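Local atomic coordinates of LP1413 - SCCmec type IV-encoded DNA binding protein (Staphylococcus aureus, PDB entry 6BTC), a protein that binds single-stranded DNA and is encoded by the mobile staphylococcal cassette chromosome element SCCmec type IV. Residues S5-L11 against N44-V49; F14-S19 against L33-Y37; L63-I67 against Q78-I82. All blocks are in the same frame, centred on the assembly; numbering follows the deposited sequence.

Interaction 1: residues S5-L11 against N44-V49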
loop_
_atom_site.group_PDB
_atom_site.type_symbol
_atom_site.label_atom_id
_atom_site.label_comp_id
_atom_site.label_asym_id
_atom_site.label_seq_id
_atom_site.Cartn_x
_atom_site.Cartn_y
_atom_site.Cartn_z
ATOM N N SER A 5 7.078 -6.321 -14.944
ATOM C CA SER A 5 7.717 -7.282 -14.053
ATOM C C SER A 5 6.641 -8.114 -13.361
ATOM O O SER A 5 5.876 -7.591 -12.549
ATOM C CB SER A 5 8.581 -6.547 -13.031
ATOM O OG SER A 5 9.043 -7.420 -12.014
ATOM N N LYS A 6 6.588 -9.413 -13.676
ATOM C CA LYS A 6 5.611 -10.297 -13.038
ATOM C C LYS A 6 5.750 -10.276 -11.521
ATOM O O LYS A 6 4.751 -10.355 -10.798
ATOM C CB LYS A 6 5.772 -11.728 -13.557
ATOM C CG LYS A 6 5.335 -11.962 -15.003
ATOM C CD LYS A 6 3.820 -11.942 -15.157
ATOM C CE LYS A 6 3.367 -12.872 -16.276
ATOM N NZ LYS A 6 1.899 -12.798 -16.511
ATOM N N GLN A 7 6.983 -10.169 -11.024
ATOM C CA GLN A 7 7.225 -10.217 -9.587
ATOM C C GLN A 7 6.634 -8.999 -8.880
ATOM O O GLN A 7 6.072 -9.120 -7.783
ATOM C CB GLN A 7 8.728 -10.300 -9.317
ATOM C CG GLN A 7 9.460 -11.401 -10.084
ATOM C CD GLN A 7 10.944 -11.106 -10.247
ATOM O OE1 GLN A 7 11.327 -10.074 -10.807
ATOM N NE2 GLN A 7 11.786 -12.011 -9.753
ATOM N N GLN A 8 6.769 -7.812 -9.478
ATOM C CA GLN A 8 6.250 -6.606 -8.842
ATOM C C GLN A 8 4.734 -6.538 -8.948
ATOM O O GLN A 8 4.064 -6.099 -8.010
ATOM C CB GLN A 8 6.895 -5.370 -9.458
ATOM C CG GLN A 8 8.366 -5.239 -9.126
ATOM C CD GLN A 8 9.062 -4.206 -9.986
ATOM O OE1 GLN A 8 8.454 -3.613 -10.879
ATOM N NE2 GLN A 8 10.348 -3.985 -9.722
ATOM N N GLU A 9 4.171 -6.992 -10.069
ATOM C CA GLU A 9 2.720 -7.065 -10.178
ATOM C C GLU A 9 2.129 -7.887 -9.044
ATOM O O GLU A 9 1.071 -7.543 -8.507
ATOM C CB GLU A 9 2.309 -7.665 -11.522
ATOM C CG GLU A 9 2.732 -6.859 -12.744
ATOM C CD GLU A 9 1.950 -5.561 -12.912
ATOM O OE1 GLU A 9 0.803 -5.472 -12.411
ATOM O OE2 GLU A 9 2.495 -4.630 -13.555
ATOM N N LYS A 10 2.792 -8.988 -8.673
ATOM C CA LYS A 10 2.246 -9.871 -7.647
ATOM C C LYS A 10 2.300 -9.209 -6.279
ATOM O O LYS A 10 1.318 -9.230 -5.533
ATOM C CB LYS A 10 3.002 -11.204 -7.628
ATOM C CG LYS A 10 2.638 -12.151 -8.768
ATOM C CD LYS A 10 3.381 -13.482 -8.656
ATOM C CE LYS A 10 3.120 -14.386 -9.857
ATOM N NZ LYS A 10 3.900 -15.655 -9.791
ATOM N N LEU A 11 3.446 -8.635 -5.925
ATOM C CA LEU A 11 3.551 -7.932 -4.656
ATOM C C LEU A 11 2.587 -6.746 -4.597
ATOM O O LEU A 11 1.945 -6.516 -3.565
ATOM C CB LEU A 11 4.993 -7.472 -4.434
ATOM C CG LEU A 11 5.212 -6.545 -3.235
ATOM C CD1 LEU A 11 4.772 -7.216 -1.946
ATOM C CD2 LEU A 11 6.652 -6.121 -3.113
ATOM N N ASN A 44 15.064 -4.212 -4.665
ATOM C CA ASN A 44 14.689 -3.388 -5.805
ATOM C C ASN A 44 13.197 -3.500 -6.084
ATOM O O ASN A 44 12.526 -2.491 -6.334
ATOM C CB ASN A 44 15.497 -3.799 -7.036
ATOM C CG ASN A 44 15.678 -2.662 -8.011
ATOM O OD1 ASN A 44 14.869 -2.476 -8.924
ATOM N ND2 ASN A 44 16.742 -1.886 -7.819
ATOM N N ASP A 45 12.663 -4.724 -6.058
ATOM C CA ASP A 45 11.239 -4.918 -6.303
ATOM C C ASP A 45 10.391 -4.373 -5.157
ATOM O O ASP A 45 9.246 -3.967 -5.378
ATOM C CB ASP A 45 10.953 -6.401 -6.533
ATOM C CG ASP A 45 11.391 -6.876 -7.912
ATOM O OD1 ASP A 45 11.705 -6.024 -8.769
ATOM O OD2 ASP A 45 11.415 -8.101 -8.141
ATOM N N GLN A 46 10.936 -4.341 -3.940
ATOM C CA GLN A 46 10.196 -3.792 -2.810
ATOM C C GLN A 46 10.014 -2.290 -2.971
ATOM O O GLN A 46 8.911 -1.763 -2.783
ATOM C CB GLN A 46 10.913 -4.109 -1.491
ATOM C CG GLN A 46 10.842 -5.572 -1.082
ATOM C CD GLN A 46 11.491 -5.851 0.263
ATOM O OE1 GLN A 46 12.302 -5.068 0.754
ATOM N NE2 GLN A 46 11.129 -6.977 0.866
ATOM N N ARG A 47 11.086 -1.588 -3.348
ATOM C CA ARG A 47 11.030 -0.134 -3.435
ATOM C C ARG A 47 10.209 0.326 -4.634
ATOM O O ARG A 47 9.473 1.314 -4.542
ATOM C CB ARG A 47 12.444 0.429 -3.488
ATOM C CG ARG A 47 13.176 0.270 -2.166
ATOM C CD ARG A 47 14.663 0.557 -2.285
ATOM N NE ARG A 47 15.317 0.512 -0.980
ATOM C CZ ARG A 47 16.631 0.425 -0.799
ATOM N NH1 ARG A 47 17.450 0.365 -1.842
ATOM N NH2 ARG A 47 17.126 0.389 0.432
ATOM N N GLU A 48 10.304 -0.372 -5.765
ATOM C CA GLU A 48 9.459 -0.017 -6.901
ATOM C C GLU A 48 7.980 -0.106 -6.529
ATOM O O GLU A 48 7.191 0.788 -6.851
ATOM C CB GLU A 48 9.768 -0.918 -8.100
ATOM C CG GLU A 48 8.846 -0.704 -9.312
ATOM C CD GLU A 48 8.847 0.736 -9.824
ATOM O OE1 GLU A 48 9.792 1.484 -9.491
ATOM O OE2 GLU A 48 7.903 1.119 -10.556
ATOM N N VAL A 49 7.580 -1.191 -5.858
ATOM C CA VAL A 49 6.179 -1.343 -5.479
ATOM C C VAL A 49 5.795 -0.301 -4.440
ATOM O O VAL A 49 4.691 0.248 -4.477
ATOM C CB VAL A 49 5.902 -2.769 -4.972
ATOM C CG1 VAL A 49 4.473 -2.874 -4.423
ATOM C CG2 VAL A 49 6.111 -3.775 -6.096
#
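Ser5 brings OG to 4.4 Å from Asp45 OD1 at the point where helix 6-21 begins beside helix 43-59, the first and third helices of a winged-helix topology. The short segments cross at -54°, their axes 9.5 Å apart at closest approach. Ser5 is also the N-cap of its helix, its OG accepting a weak bond from Gln8 N. In the first turn, Gln7 lays its CB 3.7 Å from Asp45 OD2, on the solvent side of the contact.

Gln8 is the polar centre. Its CG sits beside the backbone N (chi1 -69°) and the chain beyond runs extended, which carries the amide across to helix 43-59, between Asp45 and Glu48. There NE2 donates to Asp45 OD1 over a short 2.6 Å, but the bond is bent, with 138° at the hydrogen. It arrives from above the carboxylate plane, and amide and carboxylate stand almost perpendicular. The other end of the amide, OE1, rests 3.3 Å from the methylene CG of Glu48. Asp45 is itself fixed at its backbone N by Ser42 OG.

Leu11, a turn deeper, replaces polar contact with apolar packing. Like Val49 it is buried and touches Tyr30 of helix 30-34, and Leu11 CD2 lies 3.8 Å from Val49 CG2, the methyl that also touches Gln8 CB.

Interaction 2: residues F14-S19 against L33-Y37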
loop_
_atom_site.group_PDB
_atom_site.type_symbol
_atom_site.label_atom_id
_atom_site.label_comp_id
_atom_site.label_asym_id
_atom_site.label_seq_id
_atom_site.Cartn_x
_atom_site.Cartn_y
_atom_site.Cartn_z
ATOM N N PHE A 14 -0.939 -7.674 -3.984
ATOM C CA PHE A 14 -1.110 -8.067 -2.588
ATOM C C PHE A 14 -1.211 -6.845 -1.691
ATOM O O PHE A 14 -2.069 -6.784 -0.805
ATOM C CB PHE A 14 0.056 -8.951 -2.123
ATOM C CG PHE A 14 0.127 -9.108 -0.622
ATOM C CD1 PHE A 14 -0.742 -9.958 0.043
ATOM C CD2 PHE A 14 1.041 -8.391 0.120
ATOM C CE1 PHE A 14 -0.689 -10.089 1.426
ATOM C CE2 PHE A 14 1.097 -8.519 1.507
ATOM C CZ PHE A 14 0.229 -9.374 2.153
ATOM N N ILE A 15 -0.304 -5.887 -1.870
ATOM C CA ILE A 15 -0.300 -4.695 -1.034
ATOM C C ILE A 15 -1.640 -3.982 -1.134
ATOM O O ILE A 15 -2.205 -3.548 -0.125
ATOM C CB ILE A 15 0.865 -3.776 -1.438
ATOM C CG1 ILE A 15 2.207 -4.451 -1.157
ATOM C CG2 ILE A 15 0.774 -2.423 -0.724
ATOM C CD1 ILE A 15 2.588 -4.545 0.307
ATOM N N ILE A 16 -2.172 -3.865 -2.351
ATOM C CA ILE A 16 -3.448 -3.193 -2.564
ATOM C C ILE A 16 -4.542 -3.890 -1.768
ATOM O O ILE A 16 -5.263 -3.265 -0.986
ATOM C CB ILE A 16 -3.790 -3.158 -4.067
ATOM C CG1 ILE A 16 -2.790 -2.294 -4.841
ATOM C CG2 ILE A 16 -5.215 -2.672 -4.298
ATOM C CD1 ILE A 16 -2.717 -0.841 -4.388
ATOM N N ALA A 17 -4.695 -5.195 -1.988
ATOM C CA ALA A 17 -5.718 -5.964 -1.291
ATOM C C ALA A 17 -5.545 -5.852 0.219
ATOM O O ALA A 17 -6.506 -5.592 0.950
ATOM C CB ALA A 17 -5.652 -7.421 -1.742
ATOM N N LYS A 18 -4.310 -6.007 0.697
ATOM C CA LYS A 18 -4.056 -5.931 2.129
ATOM C C LYS A 18 -4.403 -4.550 2.692
ATOM O O LYS A 18 -4.857 -4.447 3.835
ATOM C CB LYS A 18 -2.593 -6.284 2.408
ATOM C CG LYS A 18 -2.272 -6.626 3.855
ATOM C CD LYS A 18 -2.865 -7.972 4.295
ATOM C CE LYS A 18 -2.570 -8.243 5.786
ATOM N NZ LYS A 18 -3.197 -9.500 6.312
ATOM N N SER A 19 -4.205 -3.479 1.921
ATOM C CA SER A 19 -4.580 -2.157 2.418
ATOM C C SER A 19 -6.095 -2.044 2.580
ATOM O O SER A 19 -6.579 -1.522 3.587
ATOM C CB SER A 19 -4.058 -1.070 1.482
ATOM O OG SER A 19 -4.795 -1.100 0.266
ATOM N N LEU A 33 2.748 -3.579 5.744
ATOM C CA LEU A 33 2.019 -4.472 4.852
ATOM C C LEU A 33 2.973 -5.360 4.076
ATOM O O LEU A 33 2.674 -6.530 3.818
ATOM C CB LEU A 33 1.156 -3.669 3.885
ATOM C CG LEU A 33 0.153 -2.677 4.469
ATOM C CD1 LEU A 33 -0.618 -2.020 3.346
ATOM C CD2 LEU A 33 -0.786 -3.374 5.423
ATOM N N ARG A 34 4.124 -4.812 3.686
ATOM C CA ARG A 34 5.081 -5.557 2.875
ATOM C C ARG A 34 5.621 -6.768 3.631
ATOM O O ARG A 34 5.788 -7.849 3.053
ATOM C CB ARG A 34 6.225 -4.629 2.468
ATOM C CG ARG A 34 7.191 -5.214 1.462
ATOM C CD ARG A 34 8.529 -4.492 1.529
ATOM N NE ARG A 34 9.339 -4.944 2.663
ATOM C CZ ARG A 34 9.717 -4.190 3.695
ATOM N NH1 ARG A 34 9.382 -2.906 3.778
ATOM N NH2 ARG A 34 10.455 -4.733 4.654
ATOM N N LYS A 35 5.899 -6.602 4.925
ATOM C CA LYS A 35 6.481 -7.664 5.731
ATOM C C LYS A 35 5.541 -8.841 5.921
ATOM O O LYS A 35 5.988 -9.898 6.371
ATOM C CB LYS A 35 6.904 -7.106 7.086
ATOM C CG LYS A 35 8.073 -6.136 6.983
ATOM C CD LYS A 35 8.520 -5.633 8.344
ATOM C CE LYS A 35 9.585 -4.560 8.202
ATOM N NZ LYS A 35 10.245 -4.260 9.504
ATOM N N LYS A 36 4.269 -8.695 5.581
ATOM C CA LYS A 36 3.327 -9.801 5.631
ATOM C C LYS A 36 3.279 -10.588 4.331
ATOM O O LYS A 36 2.558 -11.591 4.252
ATOM C CB LYS A 36 1.937 -9.265 5.987
ATOM C CG LYS A 36 1.955 -8.504 7.302
ATOM C CD LYS A 36 0.574 -8.099 7.772
ATOM C CE LYS A 36 0.659 -7.412 9.130
ATOM N NZ LYS A 36 -0.686 -7.230 9.731
ATOM N N TYR A 37 4.022 -10.160 3.316
ATOM C CA TYR A 37 4.060 -10.883 2.054
ATOM C C TYR A 37 4.893 -12.148 2.226
ATOM O O TYR A 37 6.000 -12.101 2.773
ATOM C CB TYR A 37 4.659 -9.992 0.971
ATOM C CG TYR A 37 4.496 -10.491 -0.442
ATOM C CD1 TYR A 37 3.254 -10.841 -0.933
ATOM C CD2 TYR A 37 5.585 -10.568 -1.300
ATOM C CE1 TYR A 37 3.099 -11.280 -2.232
ATOM C CE2 TYR A 37 5.437 -11.000 -2.607
ATOM C CZ TYR A 37 4.198 -11.354 -3.059
ATOM O OH TYR A 37 4.051 -11.782 -4.349
#
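Phe14 and Tyr37 form the aromatic part of this contact. Their side chains run antiparallel alongside one another, with the ring centroids 5.2 Å apart and the planes inclined by 39°, a pairing that is neither a parallel stack nor a T-shape. Tyr37 CD1 lies over one face of the Phe14 ring, 3.5 Å from CD2, while Lys18 CB lies above the opposite face, displaced toward the rim. Phe14 reaches this slot because its CG is anti to the backbone N (chi1 166°), directing the ring away from helix 6-21 toward the end of the 33-37 segment.

Carbonyl oxygens meet the same ring from the partner backbone. Leu33 O approaches the ring edge close to its plane, 3.4 Å from Phe14 CE2, and Lys36 O is near Phe14 CZ. The segment offers these groups around a type I turn from Arg34 to Tyr37, closed by the backbone bond from Tyr37 N to Arg34 O.

In a winged-helix topology this is the packing of the first helix against the short second one, and aliphatic side chains make its buried part. Leu33 spreads its two methyls along helix 6-21, CD1 reaching Ser19 CB and CD2 lying 3.9 Å from Lys18 CG. Ile15 places CD1 3.7 Å from Arg34 CA, against the backbone of the short helix, while its side chain also touches Phe53 of helix 43-59.

Two lysines close the solvent side. Lys18, bent at chi2 (70°), lies almost perpendicular to the extended Lys36, with CE 3.7 Å from Lys36 CD. Lys18 NZ and Lys36 NZ stand 4.8 Å apart, a proximity of like charges that may slightly lower the proton affinity of each.

Interaction 3: residues L63-I67 against Q78-I82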
loop_
_atom_site.group_PDB
_atom_site.type_symbol
_atom_site.label_atom_id
_atom_site.label_comp_id
_atom_site.label_asym_id
_atom_site.label_seq_id
_atom_site.Cartn_x
_atom_site.Cartn_y
_atom_site.Cartn_z
ATOM N N LEU A 63 -10.540 6.628 -2.730
ATOM C CA LEU A 63 -10.016 5.509 -1.959
ATOM C C LEU A 63 -10.245 5.741 -0.468
ATOM O O LEU A 63 -10.173 6.874 0.006
ATOM C CB LEU A 63 -8.522 5.321 -2.208
ATOM C CG LEU A 63 -8.085 4.895 -3.612
ATOM C CD1 LEU A 63 -6.579 4.698 -3.620
ATOM C CD2 LEU A 63 -8.790 3.636 -4.050
ATOM N N PRO A 64 -10.493 4.686 0.295
ATOM C CA PRO A 64 -10.792 4.845 1.724
ATOM C C PRO A 64 -9.530 4.928 2.578
ATOM O O PRO A 64 -9.352 4.165 3.531
ATOM C CB PRO A 64 -11.602 3.584 2.025
ATOM C CG PRO A 64 -10.996 2.554 1.144
ATOM C CD PRO A 64 -10.602 3.276 -0.127
ATOM N N PHE A 65 -8.659 5.875 2.241
ATOM C CA PHE A 65 -7.396 6.057 2.939
ATOM C C PHE A 65 -7.080 7.539 3.007
ATOM O O PHE A 65 -7.490 8.309 2.148
ATOM C CB PHE A 65 -6.216 5.351 2.242
ATOM C CG PHE A 65 -6.460 3.903 1.922
ATOM C CD1 PHE A 65 -6.348 2.937 2.893
ATOM C CD2 PHE A 65 -6.754 3.511 0.635
ATOM C CE1 PHE A 65 -6.551 1.585 2.592
ATOM C CE2 PHE A 65 -6.957 2.171 0.324
ATOM C CZ PHE A 65 -6.854 1.207 1.314
ATOM N N LYS A 66 -6.323 7.927 4.023
ATOM C CA LYS A 66 -5.729 9.246 4.050
ATOM C C LYS A 66 -4.400 9.170 4.783
ATOM O O LYS A 66 -4.113 8.207 5.501
ATOM C CB LYS A 66 -6.660 10.267 4.711
ATOM C CG LYS A 66 -6.824 10.097 6.199
ATOM C CD LYS A 66 -7.933 11.002 6.730
ATOM C CE LYS A 66 -8.142 10.831 8.236
ATOM N NZ LYS A 66 -9.308 11.640 8.732
ATOM N N ILE A 67 -3.594 10.205 4.592
ATOM C CA ILE A 67 -2.304 10.333 5.252
ATOM C C ILE A 67 -2.514 11.083 6.556
ATOM O O ILE A 67 -3.189 12.120 6.578
ATOM C CB ILE A 67 -1.302 11.073 4.346
ATOM C CG1 ILE A 67 -1.113 10.314 3.034
ATOM C CG2 ILE A 67 0.030 11.262 5.053
ATOM C CD1 ILE A 67 -0.265 11.057 2.016
ATOM N N GLN A 78 -4.056 5.867 7.150
ATOM C CA GLN A 78 -5.178 5.418 7.954
ATOM C C GLN A 78 -6.302 4.999 7.032
ATOM O O GLN A 78 -6.649 5.734 6.101
ATOM C CB GLN A 78 -5.668 6.515 8.905
ATOM C CG GLN A 78 -6.874 6.092 9.730
ATOM C CD GLN A 78 -7.264 7.131 10.755
ATOM O OE1 GLN A 78 -7.342 8.324 10.461
ATOM N NE2 GLN A 78 -7.495 6.684 11.973
ATOM N N LYS A 79 -6.819 3.794 7.255
ATOM C CA LYS A 79 -8.060 3.360 6.635
ATOM C C LYS A 79 -9.229 4.125 7.256
ATOM O O LYS A 79 -9.365 4.184 8.481
ATOM C CB LYS A 79 -8.228 1.861 6.832
ATOM C CG LYS A 79 -9.508 1.260 6.300
ATOM C CD LYS A 79 -9.417 0.963 4.824
ATOM C CE LYS A 79 -10.738 0.476 4.300
ATOM N NZ LYS A 79 -11.126 -0.819 4.906
ATOM N N ILE A 80 -10.067 4.725 6.415
ATOM C CA ILE A 80 -11.175 5.539 6.886
ATOM C C ILE A 80 -12.469 4.926 6.385
ATOM O O ILE A 80 -12.483 4.015 5.560
ATOM C CB ILE A 80 -11.065 7.014 6.452
ATOM C CG1 ILE A 80 -11.171 7.144 4.930
ATOM C CG2 ILE A 80 -9.746 7.602 6.937
ATOM C CD1 ILE A 80 -11.272 8.583 4.451
ATOM N N GLY A 81 -13.566 5.467 6.879
ATOM C CA GLY A 81 -14.846 4.855 6.649
ATOM C C GLY A 81 -15.371 5.115 5.254
ATOM O O GLY A 81 -15.182 6.181 4.665
ATOM N N ILE A 82 -16.097 4.118 4.764
ATOM C CA ILE A 82 -16.476 4.035 3.364
ATOM C C ILE A 82 -17.928 4.446 3.103
ATOM O O ILE A 82 -18.248 4.865 1.977
ATOM C CB ILE A 82 -16.200 2.590 2.879
ATOM C CG1 ILE A 82 -17.079 1.577 3.609
ATOM C CG2 ILE A 82 -14.740 2.215 3.179
ATOM C CD1 ILE A 82 -16.869 0.116 3.167
#
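Phe65 and Lys79 face each other as an antiparallel non-hydrogen-bonded pair, flanked by backbone bonds on both sides. On one side Lys66 and Gln78 form a hydrogen-bonded pair: Lys66 N donates to Gln78 O at 3.0 Å, and Gln78 N returns a bond to Lys66 O. On the other side Ile80 N donates to Pro64 O at 3.0 Å; the bond is nearly straight at the hydrogen (169°) but comes from well above the carbonyl plane, where Pro64 centres an inverse gamma turn and the strand regularity is lost.

Side chains then fill both faces. On the face that carries Phe65, a bend at chi2 (83°) folds the Lys79 chain back over its neighbours, with CD 3.7 Å from Phe65 CE1 and CE against Pro64 CG, which itself lies over the margin of one face of the Phe65 ring. On the other face Lys66 and Gln78 run side by side in the same direction, and Ile80 CG2 packs across the Lys66 chain, 3.8 Å from CE. Beyond the strand, Ile82 CG2 meets Pro64 CB at 3.6 Å.

Further out, the ends of these groups are held by the rest of the chain. Lys79 NZ donates to the backbone oxygens of Phe20 and Gln22, at the end of helix 6-21 and just past it, and Gln78 NE2 to Gly25 O. Phe65 meets Phe20 edge-to-face and touches Ile57 of helix 43-59. Strands 65-71 and 74-79 thus join here at the open end of their hairpin, the base of the wing in a winged-helix fold.

Overall arrangement
Helix 6-21 is common to interactions 1 and 2, which touch directly where Leu11 and Lys10 meet Tyr37; its last turn then reaches interaction 3 through Ser19 O against Phe65. Interaction 1, at one end of the molecule, grades from a partly exposed amide-carboxylate bond to buried leucine and valine. Interaction 2 lies nearest the centre of the chain and relies on aromatic and aliphatic packing between its segments, with two lysines along its solvent side. Interaction 3, on the opposite side of the centre from interaction 1 and about 24 Å from it between centres, depends instead on backbone hydrogen bonds, with one sheet face turned to the helices.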